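Long-range contacts in 2-hydroxyhepta-2,4-diene-1,7-dioate isomerase (Mycobacterium abscessus, PDB 3RR6), which is of unconfirmed function but probably acts as a metal-dependent isomerase or hydrolase of the fumarylacetoacetate hydrolase family: residues Val150-His155 with Thr163-His168; Glu114-Gly119 with Glu235-Ile240. One frame throughout, in Å; residues are numbered along the deposited sequence.

Contact 1: Val150-His155 with Thr163-His168. With EDO (1,2-ethanediol), chain E.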
ATOM      1  N   VAL A 150      -2.617  -1.097   9.078  1.00 11.50           N
ATOM      2  CA  VAL A 150      -2.503  -1.232  10.524  1.00 11.23           C
ATOM      3  C   VAL A 150      -3.877  -0.980  11.155  1.00 11.71           C
ATOM      4  O   VAL A 150      -4.589  -0.042  10.767  1.00 11.92           O
ATOM      5  CB  VAL A 150      -1.441  -0.276  11.111  1.00 10.89           C
ATOM      6  CG1 VAL A 150      -1.312  -0.470  12.637  1.00 11.38           C
ATOM      7  CG2 VAL A 150      -0.063  -0.484  10.443  1.00 12.43           C
ATOM      8  N   SER A 151      -4.254  -1.836  12.107  1.00 11.77           N
ATOM      9  CA  SER A 151      -5.625  -1.870  12.614  1.00 12.14           C
ATOM     10  C   SER A 151      -5.678  -2.095  14.123  1.00 12.06           C
ATOM     11  O   SER A 151      -5.105  -3.071  14.621  1.00 12.57           O
ATOM     12  CB  SER A 151      -6.395  -3.019  11.939  1.00 13.40           C
ATOM     13  OG  SER A 151      -6.334  -2.933  10.518  1.00 15.28           O
ATOM     14  N   ALA A 152      -6.390  -1.229  14.836  1.00 11.50           N
ATOM     15  CA  ALA A 152      -6.668  -1.427  16.262  1.00 12.33           C
ATOM     16  C   ALA A 152      -7.893  -2.321  16.428  1.00 13.16           C
ATOM     17  O   ALA A 152      -9.042  -1.871  16.326  1.00 12.89           O
ATOM     18  CB  ALA A 152      -6.866  -0.079  16.973  1.00 12.55           C
ATOM     19  N   ARG A 153      -7.636  -3.607  16.657  1.00 13.71           N
ATOM     20  CA  ARG A 153      -8.709  -4.604  16.719  1.00 14.95           C
ATOM     21  C   ARG A 153      -9.713  -4.296  17.834  1.00 15.06           C
ATOM     22  O   ARG A 153     -10.906  -4.567  17.689  1.00 15.91           O
ATOM     23  CB  ARG A 153      -8.133  -6.018  16.914  1.00 15.92           C
ATOM     24  CG  ARG A 153      -7.060  -6.462  15.927  1.00 18.93           C
ATOM     25  CD  ARG A 153      -7.470  -6.381  14.460  1.00 22.87           C
ATOM     26  NE  ARG A 153      -8.588  -7.263  14.114  1.00 26.71           N
ATOM     27  CZ  ARG A 153      -8.481  -8.472  13.558  1.00 29.17           C
ATOM     28  NH1 ARG A 153      -7.295  -9.001  13.269  1.00 30.22           N
ATOM     29  NH2 ARG A 153      -9.583  -9.170  13.288  1.00 30.32           N
ATOM     30  N   ASP A 154      -9.239  -3.743  18.948  1.00 15.15           N
ATOM     31  CA  ASP A 154     -10.139  -3.381  20.042  1.00 15.71           C
ATOM     32  C   ASP A 154     -11.123  -2.294  19.623  1.00 15.29           C
ATOM     33  O   ASP A 154     -12.271  -2.278  20.061  1.00 16.09           O
ATOM     34  CB  ASP A 154      -9.387  -2.994  21.330  1.00 16.10           C
ATOM     35  CG  ASP A 154      -8.277  -1.981  21.115  1.00 17.09           C
ATOM     36  OD1 ASP A 154      -7.459  -2.152  20.184  1.00 17.75           O
ATOM     37  OD2 ASP A 154      -8.191  -1.027  21.928  1.00 19.14           O
ATOM     38  N   HIS A 155     -10.688  -1.401  18.744  1.00 14.54           N
ATOM     39  CA  HIS A 155     -11.582  -0.359  18.253  1.00 14.38           C
ATOM     40  C   HIS A 155     -12.611  -0.901  17.274  1.00 15.12           C
ATOM     41  O   HIS A 155     -13.743  -0.429  17.265  1.00 15.82           O
ATOM     42  CB  HIS A 155     -10.786   0.790  17.635  1.00 14.00           C
ATOM     43  CG  HIS A 155      -9.932   1.503  18.627  1.00 13.12           C
ATOM     44  ND1 HIS A 155      -9.049   2.503  18.274  1.00 12.78           N
ATOM     45  CD2 HIS A 155      -9.819   1.352  19.969  1.00 14.12           C
ATOM     46  CE1 HIS A 155      -8.423   2.929  19.358  1.00 13.30           C
ATOM     47  NE2 HIS A 155      -8.880   2.253  20.403  1.00 13.91           N
ATOM     48  N   THR A 163     -13.524   2.359  10.711  1.00 13.66           N
ATOM     49  CA  THR A 163     -12.866   3.623  10.365  1.00 13.57           C
ATOM     50  C   THR A 163     -11.904   4.102  11.440  1.00 12.47           C
ATOM     51  O   THR A 163     -10.762   4.422  11.135  1.00 12.60           O
ATOM     52  CB  THR A 163     -13.859   4.748  10.061  1.00 14.12           C
ATOM     53  OG1 THR A 163     -14.655   4.385   8.925  1.00 15.85           O
ATOM     54  CG2 THR A 163     -13.120   6.053   9.739  1.00 15.02           C
ATOM     55  N   ARG A 164     -12.350   4.161  12.688  1.00 11.74           N
ATOM     56  CA  ARG A 164     -11.423   4.601  13.738  1.00 11.16           C
ATOM     57  C   ARG A 164     -10.246   3.642  13.858  1.00 10.81           C
ATOM     58  O   ARG A 164      -9.084   4.065  13.889  1.00 10.86           O
ATOM     59  CB  ARG A 164     -12.104   4.753  15.103  1.00 11.94           C
ATOM     60  CG  ARG A 164     -11.112   4.935  16.253  1.00 11.20           C
ATOM     61  CD  ARG A 164     -11.770   5.347  17.546  1.00 12.10           C
ATOM     62  NE  ARG A 164     -12.537   4.277  18.163  1.00 12.29           N
ATOM     63  CZ  ARG A 164     -12.398   3.840  19.417  1.00 13.27           C
ATOM     64  NH1 ARG A 164     -11.470   4.332  20.230  1.00 14.37           N
ATOM     65  NH2 ARG A 164     -13.205   2.879  19.864  1.00 14.75           N
ATOM     66  N   ALA A 165     -10.549   2.345  13.928  1.00 10.52           N
ATOM     67  CA  ALA A 165      -9.524   1.316  14.079  1.00 10.97           C
ATOM     68  C   ALA A 165      -8.398   1.418  13.070  1.00 11.09           C
ATOM     69  O   ALA A 165      -7.232   1.146  13.384  1.00 11.59           O
ATOM     70  CB  ALA A 165     -10.164  -0.061  13.978  1.00 11.27           C
ATOM     71  N   LYS A 166      -8.755   1.782  11.841  1.00 10.89           N
ATOM     72  CA  LYS A 166      -7.807   1.816  10.732  1.00 11.42           C
ATOM     73  C   LYS A 166      -7.340   3.217  10.378  1.00 11.30           C
ATOM     74  O   LYS A 166      -6.512   3.383   9.473  1.00 11.87           O
ATOM     75  CB  LYS A 166      -8.447   1.149   9.520  1.00 12.09           C
ATOM     76  CG  LYS A 166      -8.640  -0.355   9.719  1.00 14.07           C
ATOM     77  CD  LYS A 166      -9.386  -0.936   8.575  1.00 16.09           C
ATOM     78  CE  LYS A 166      -9.566  -2.432   8.720  1.00 16.29           C
ATOM     79  NZ  LYS A 166      -8.308  -3.223   8.520  1.00 16.62           N
ATOM     80  N   GLY A 167      -7.834   4.219  11.108  1.00 11.16           N
ATOM     81  CA  GLY A 167      -7.681   5.614  10.707  1.00 11.25           C
ATOM     82  C   GLY A 167      -6.768   6.484  11.546  1.00 11.44           C
ATOM     83  O   GLY A 167      -6.646   7.690  11.288  1.00 11.77           O
ATOM     84  N   HIS A 168      -6.139   5.899  12.558  1.00 10.89           N
ATOM     85  CA  HIS A 168      -5.187   6.623  13.391  1.00 10.80           C
ATOM     86  C   HIS A 168      -4.002   7.115  12.558  1.00 10.66           C
ATOM     87  O   HIS A 168      -3.582   6.460  11.604  1.00 10.58           O
ATOM     88  CB  HIS A 168      -4.682   5.731  14.530  1.00 11.20           C
ATOM     89  CG  HIS A 168      -5.754   5.302  15.479  1.00 11.05           C
ATOM     90  ND1 HIS A 168      -6.198   6.096  16.512  1.00 12.13           N
ATOM     91  CD2 HIS A 168      -6.465   4.150  15.554  1.00 11.72           C
ATOM     92  CE1 HIS A 168      -7.146   5.457  17.175  1.00 11.88           C
ATOM     93  NE2 HIS A 168      -7.327   4.274  16.615  1.00 11.54           N
TER
HETATM   94  C1  EDO E 265      -9.551   7.744  20.008  1.00 21.63           C
HETATM   95  O1  EDO E 265      -9.354   6.337  19.873  1.00 17.04           O
HETATM   96  C2  EDO E 265     -10.565   8.003  21.101  1.00 24.70           C
HETATM   97  O2  EDO E 265     -10.006   7.637  22.377  1.00 26.73           O
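The guanidinium of Arg-164 lies flat on the imidazole of His-155, planes 11° apart and centres 3.6 Å apart, while the rim of the same ring reaches a second histidine. NH1 sits over the middle of the His-155 ring, brought there by an extended chain that bends only at chi3 (72°). At the rim, ND1 of His-155 and NE2 of His-168 form a hydrogen bond of 3.0 Å. The two rings meet rim to rim with their planes at 47°. Nearer the backbone, Ala-165 CB packs on His-155 CB at 3.8 Å, and Ala-152 N donates to Ala-165 O (2.9 Å). The contact thus joins the end of strand 141-152 and the start of helix 153-159, with Ala-152 at the N-cap position, to the short helix 163-167. At the far end Lys-166 bends at its last torsion and brings NZ to Ser-151 OG, 2.8 Å away; NZ also forms a salt bridge with Asp-149. Because the stack uses the guanidinium's face, its edge remains available: NH1 donates to O1 of the ethanediol (2.9 Å) and NH2 pairs with Asp-159. His-155 NE2 bonds the carbonyl oxygen of Ser-111; if the ring is neutral, its proton is on NE2 and ND1 would accept from His-168.

Contact 2: Glu114-Gly119 with Glu235-Ile240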
ATOM      1  N   GLU A 114      -4.831  -3.372  21.255  1.00 17.63           N
ATOM      2  CA  GLU A 114      -4.507  -4.516  20.404  1.00 17.61           C
ATOM      3  C   GLU A 114      -4.390  -4.069  18.951  1.00 15.96           C
ATOM      4  O   GLU A 114      -5.409  -3.887  18.279  1.00 17.30           O
ATOM      5  CB  GLU A 114      -5.600  -5.582  20.513  1.00 18.65           C
ATOM      6  CG  GLU A 114      -5.290  -6.858  19.764  1.00 21.61           C
ATOM      7  CD  GLU A 114      -6.358  -7.929  19.919  1.00 26.48           C
ATOM      8  OE1 GLU A 114      -6.207  -8.996  19.278  1.00 30.21           O
ATOM      9  OE2 GLU A 114      -7.346  -7.718  20.663  1.00 28.73           O
ATOM     10  N   VAL A 115      -3.159  -3.894  18.477  1.00 13.56           N
ATOM     11  CA  VAL A 115      -2.919  -3.355  17.137  1.00 12.63           C
ATOM     12  C   VAL A 115      -2.252  -4.424  16.276  1.00 12.57           C
ATOM     13  O   VAL A 115      -1.281  -5.044  16.704  1.00 12.44           O
ATOM     14  CB  VAL A 115      -2.042  -2.092  17.193  1.00 12.03           C
ATOM     15  CG1 VAL A 115      -1.755  -1.566  15.773  1.00 12.63           C
ATOM     16  CG2 VAL A 115      -2.738  -0.999  18.019  1.00 13.39           C
ATOM     17  N   HIS A 116      -2.792  -4.654  15.077  1.00 12.40           N
ATOM     18  CA  HIS A 116      -2.304  -5.709  14.185  1.00 12.41           C
ATOM     19  C   HIS A 116      -1.735  -5.176  12.883  1.00 12.10           C
ATOM     20  O   HIS A 116      -2.174  -4.133  12.389  1.00 12.55           O
ATOM     21  CB  HIS A 116      -3.442  -6.671  13.852  1.00 12.97           C
ATOM     22  CG  HIS A 116      -3.841  -7.553  14.988  1.00 14.24           C
ATOM     23  ND1 HIS A 116      -4.601  -8.687  14.810  1.00 18.11           N
ATOM     24  CD2 HIS A 116      -3.579  -7.480  16.316  1.00 15.58           C
ATOM     25  CE1 HIS A 116      -4.797  -9.269  15.982  1.00 18.23           C
ATOM     26  NE2 HIS A 116      -4.186  -8.560  16.911  1.00 16.92           N
ATOM     27  N   HIS A 117      -0.766  -5.909  12.336  1.00 12.17           N
ATOM     28  CA  HIS A 117      -0.245  -5.676  10.991  1.00 11.76           C
ATOM     29  C   HIS A 117      -1.100  -6.375   9.942  1.00 11.86           C
ATOM     30  O   HIS A 117      -1.624  -7.467  10.180  1.00 11.96           O
ATOM     31  CB  HIS A 117       1.204  -6.197  10.857  1.00 12.21           C
ATOM     32  CG  HIS A 117       1.375  -7.653  11.201  1.00 12.77           C
ATOM     33  ND1 HIS A 117       0.994  -8.678  10.358  1.00 13.28           N
ATOM     34  CD2 HIS A 117       1.893  -8.251  12.301  1.00 14.23           C
ATOM     35  CE1 HIS A 117       1.262  -9.840  10.929  1.00 14.29           C
ATOM     36  NE2 HIS A 117       1.811  -9.611  12.108  1.00 14.25           N
ATOM     37  N   GLU A 118      -1.163  -5.778   8.756  1.00 11.90           N
ATOM     38  CA  GLU A 118      -1.859  -6.362   7.602  1.00 12.14           C
ATOM     39  C   GLU A 118      -1.106  -5.970   6.332  1.00 11.53           C
ATOM     40  O   GLU A 118      -1.319  -4.894   5.771  1.00 11.66           O
ATOM     41  CB  GLU A 118      -3.326  -5.895   7.546  1.00 12.59           C
ATOM     42  CG  GLU A 118      -4.131  -6.316   8.787  1.00 15.25           C
ATOM     43  CD  GLU A 118      -5.609  -6.007   8.743  1.00 19.87           C
ATOM     44  OE1 GLU A 118      -6.112  -5.540   7.714  1.00 22.71           O
ATOM     45  OE2 GLU A 118      -6.270  -6.229   9.792  1.00 25.55           O
ATOM     46  N   GLY A 119      -0.192  -6.832   5.889  1.00 11.42           N
ATOM     47  CA  GLY A 119       0.608  -6.518   4.705  1.00 11.33           C
ATOM     48  C   GLY A 119      -0.224  -6.638   3.448  1.00 10.96           C
ATOM     49  O   GLY A 119      -0.968  -7.600   3.301  1.00 11.65           O
ATOM     50  N   GLU A 235      -3.823 -14.584   5.522  1.00 13.44           N
ATOM     51  CA  GLU A 235      -3.851 -14.998   6.921  1.00 13.69           C
ATOM     52  C   GLU A 235      -2.504 -14.742   7.589  1.00 13.95           C
ATOM     53  O   GLU A 235      -1.539 -14.333   6.942  1.00 13.95           O
ATOM     54  CB  GLU A 235      -4.280 -16.459   7.033  1.00 14.16           C
ATOM     55  CG  GLU A 235      -5.756 -16.646   6.715  1.00 14.60           C
ATOM     56  CD  GLU A 235      -6.207 -18.096   6.638  1.00 14.88           C
ATOM     57  OE1 GLU A 235      -5.387 -18.987   6.322  1.00 16.48           O
ATOM     58  OE2 GLU A 235      -7.406 -18.342   6.880  1.00 18.17           O
ATOM     59  N   GLY A 236      -2.456 -14.951   8.904  1.00 14.28           N
ATOM     60  CA  GLY A 236      -1.244 -14.676   9.684  1.00 14.52           C
ATOM     61  C   GLY A 236      -1.209 -13.277  10.276  1.00 14.77           C
ATOM     62  O   GLY A 236      -0.188 -12.865  10.822  1.00 15.34           O
ATOM     63  N   VAL A 237      -2.312 -12.545  10.145  1.00 14.21           N
ATOM     64  CA  VAL A 237      -2.474 -11.226  10.770  1.00 14.41           C
ATOM     65  C   VAL A 237      -2.321 -11.403  12.280  1.00 14.76           C
ATOM     66  O   VAL A 237      -2.893 -12.322  12.866  1.00 16.11           O
ATOM     67  CB  VAL A 237      -3.859 -10.620  10.447  1.00 14.10           C
ATOM     68  CG1 VAL A 237      -4.109  -9.354  11.242  1.00 14.74           C
ATOM     69  CG2 VAL A 237      -3.990 -10.329   8.956  1.00 14.68           C
ATOM     70  N   GLY A 238      -1.510 -10.548  12.892  1.00 14.22           N
ATOM     71  CA  GLY A 238      -1.245 -10.637  14.319  1.00 14.37           C
ATOM     72  C   GLY A 238      -0.710  -9.339  14.874  1.00 13.79           C
ATOM     73  O   GLY A 238      -0.581  -8.357  14.145  1.00 12.59           O
ATOM     74  N   PRO A 239      -0.383  -9.335  16.173  1.00 13.87           N
ATOM     75  CA  PRO A 239      -0.069  -8.093  16.868  1.00 13.87           C
ATOM     76  C   PRO A 239       1.309  -7.505  16.588  1.00 14.12           C
ATOM     77  O   PRO A 239       2.262  -8.232  16.283  1.00 14.43           O
ATOM     78  CB  PRO A 239      -0.176  -8.492  18.345  1.00 14.44           C
ATOM     79  CG  PRO A 239       0.144  -9.915  18.358  1.00 14.87           C
ATOM     80  CD  PRO A 239      -0.460 -10.473  17.102  1.00 14.98           C
ATOM     81  N   ILE A 240       1.389  -6.181  16.695  1.00 13.45           N
ATOM     82  CA  ILE A 240       2.639  -5.441  16.760  1.00 13.79           C
ATOM     83  C   ILE A 240       2.617  -4.677  18.081  1.00 14.18           C
ATOM     84  O   ILE A 240       1.553  -4.205  18.519  1.00 14.59           O
ATOM     85  CB  ILE A 240       2.845  -4.485  15.560  1.00 13.76           C
ATOM     86  CG1 ILE A 240       1.642  -3.557  15.360  1.00 14.07           C
ATOM     87  CG2 ILE A 240       3.095  -5.290  14.305  1.00 15.16           C
ATOM     88  CD1 ILE A 240       1.867  -2.460  14.308  1.00 15.77           C
TER
HETATM   89  O   HOH W   1      -0.766  -4.433  20.071  1.00 11.45           O
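His-116 and His-117 of strand 115-125 reach segment 235-240 by different routes, one lying over the Gly-238 to Pro-239 peptide and the other turning back on the backbone around Gly-238. The His-116 ring, its CG anti to the carbonyl carbon (chi1 -72°), presents one face to Gly-238 CA in a CH-pi contact, 4.0 Å from carbon to ring centroid. At the ring's edge Val-237 CG1 meets ND1, while NE2 makes a weak hydrogen bond to Glu-114 OE1, whose partner oxygen OE2 is held by Arg-157. The side chain of His-117 instead takes the crowded position between N and the carbonyl carbon (chi1 56°). This swings its ring over Gly-238 O, 3.1 Å from CD2, and sets Ile-240 CG2 at the ring edge. Its nitrogens have weak partners in Arg-198 and Gln-199.

Val-237 CG1 also packs 3.3 Å from His-117 O, a buried carbonyl oxygen with no polar partner in the model. Farther along, Val-115 CG1 touches Ile-240 CG1 at 4.0 Å, and Val-150 packs against both side chains.

Two backbone bonds tie the two segments: Ile-240 N donates to Val-115 O (2.9 Å) and His-117 N to Gly-238 O (3.0 Å). A water extends the ladder, accepting from Val-115 N and donating to Ile-240 O. His-116 and Pro-239 form a non-hydrogen-bonded pair, a place where proline's missing N-H costs the ladder nothing. Such a short antiparallel pairing attaches strand 238-239 to the long strand 115-125 within the C-terminal domain of the fumarylacetoacetate hydrolase family.

How the contacts relate
Contacts 1 and 2 lie 11 Å apart between centres and meet along the antiparallel strands 141-152 and 115-125. Probable backbone hydrogen bonds join them, from His-116 N to Ser-151 O and from Arg-153 N to Glu-114 O, both 2.8 Å. Apolar packing adds to the seam where Val-150 CG1 touches Val-115 CG1 (3.4 Å). The strand 115-125 thus pairs with segment 235-240 as well as with segment 150-155. Glu-118 of contact 2 makes a weak hydrogen bond to Ser-151 and a long, weak ion pair with Lys-166. No metal is modelled here, but acidic side chains such as Glu-118 and Asp-149 are consistent with the metal binding assigned to the family. An ethanediol, probably from the crystallisation liquor, lies against Arg-164 in contact 1.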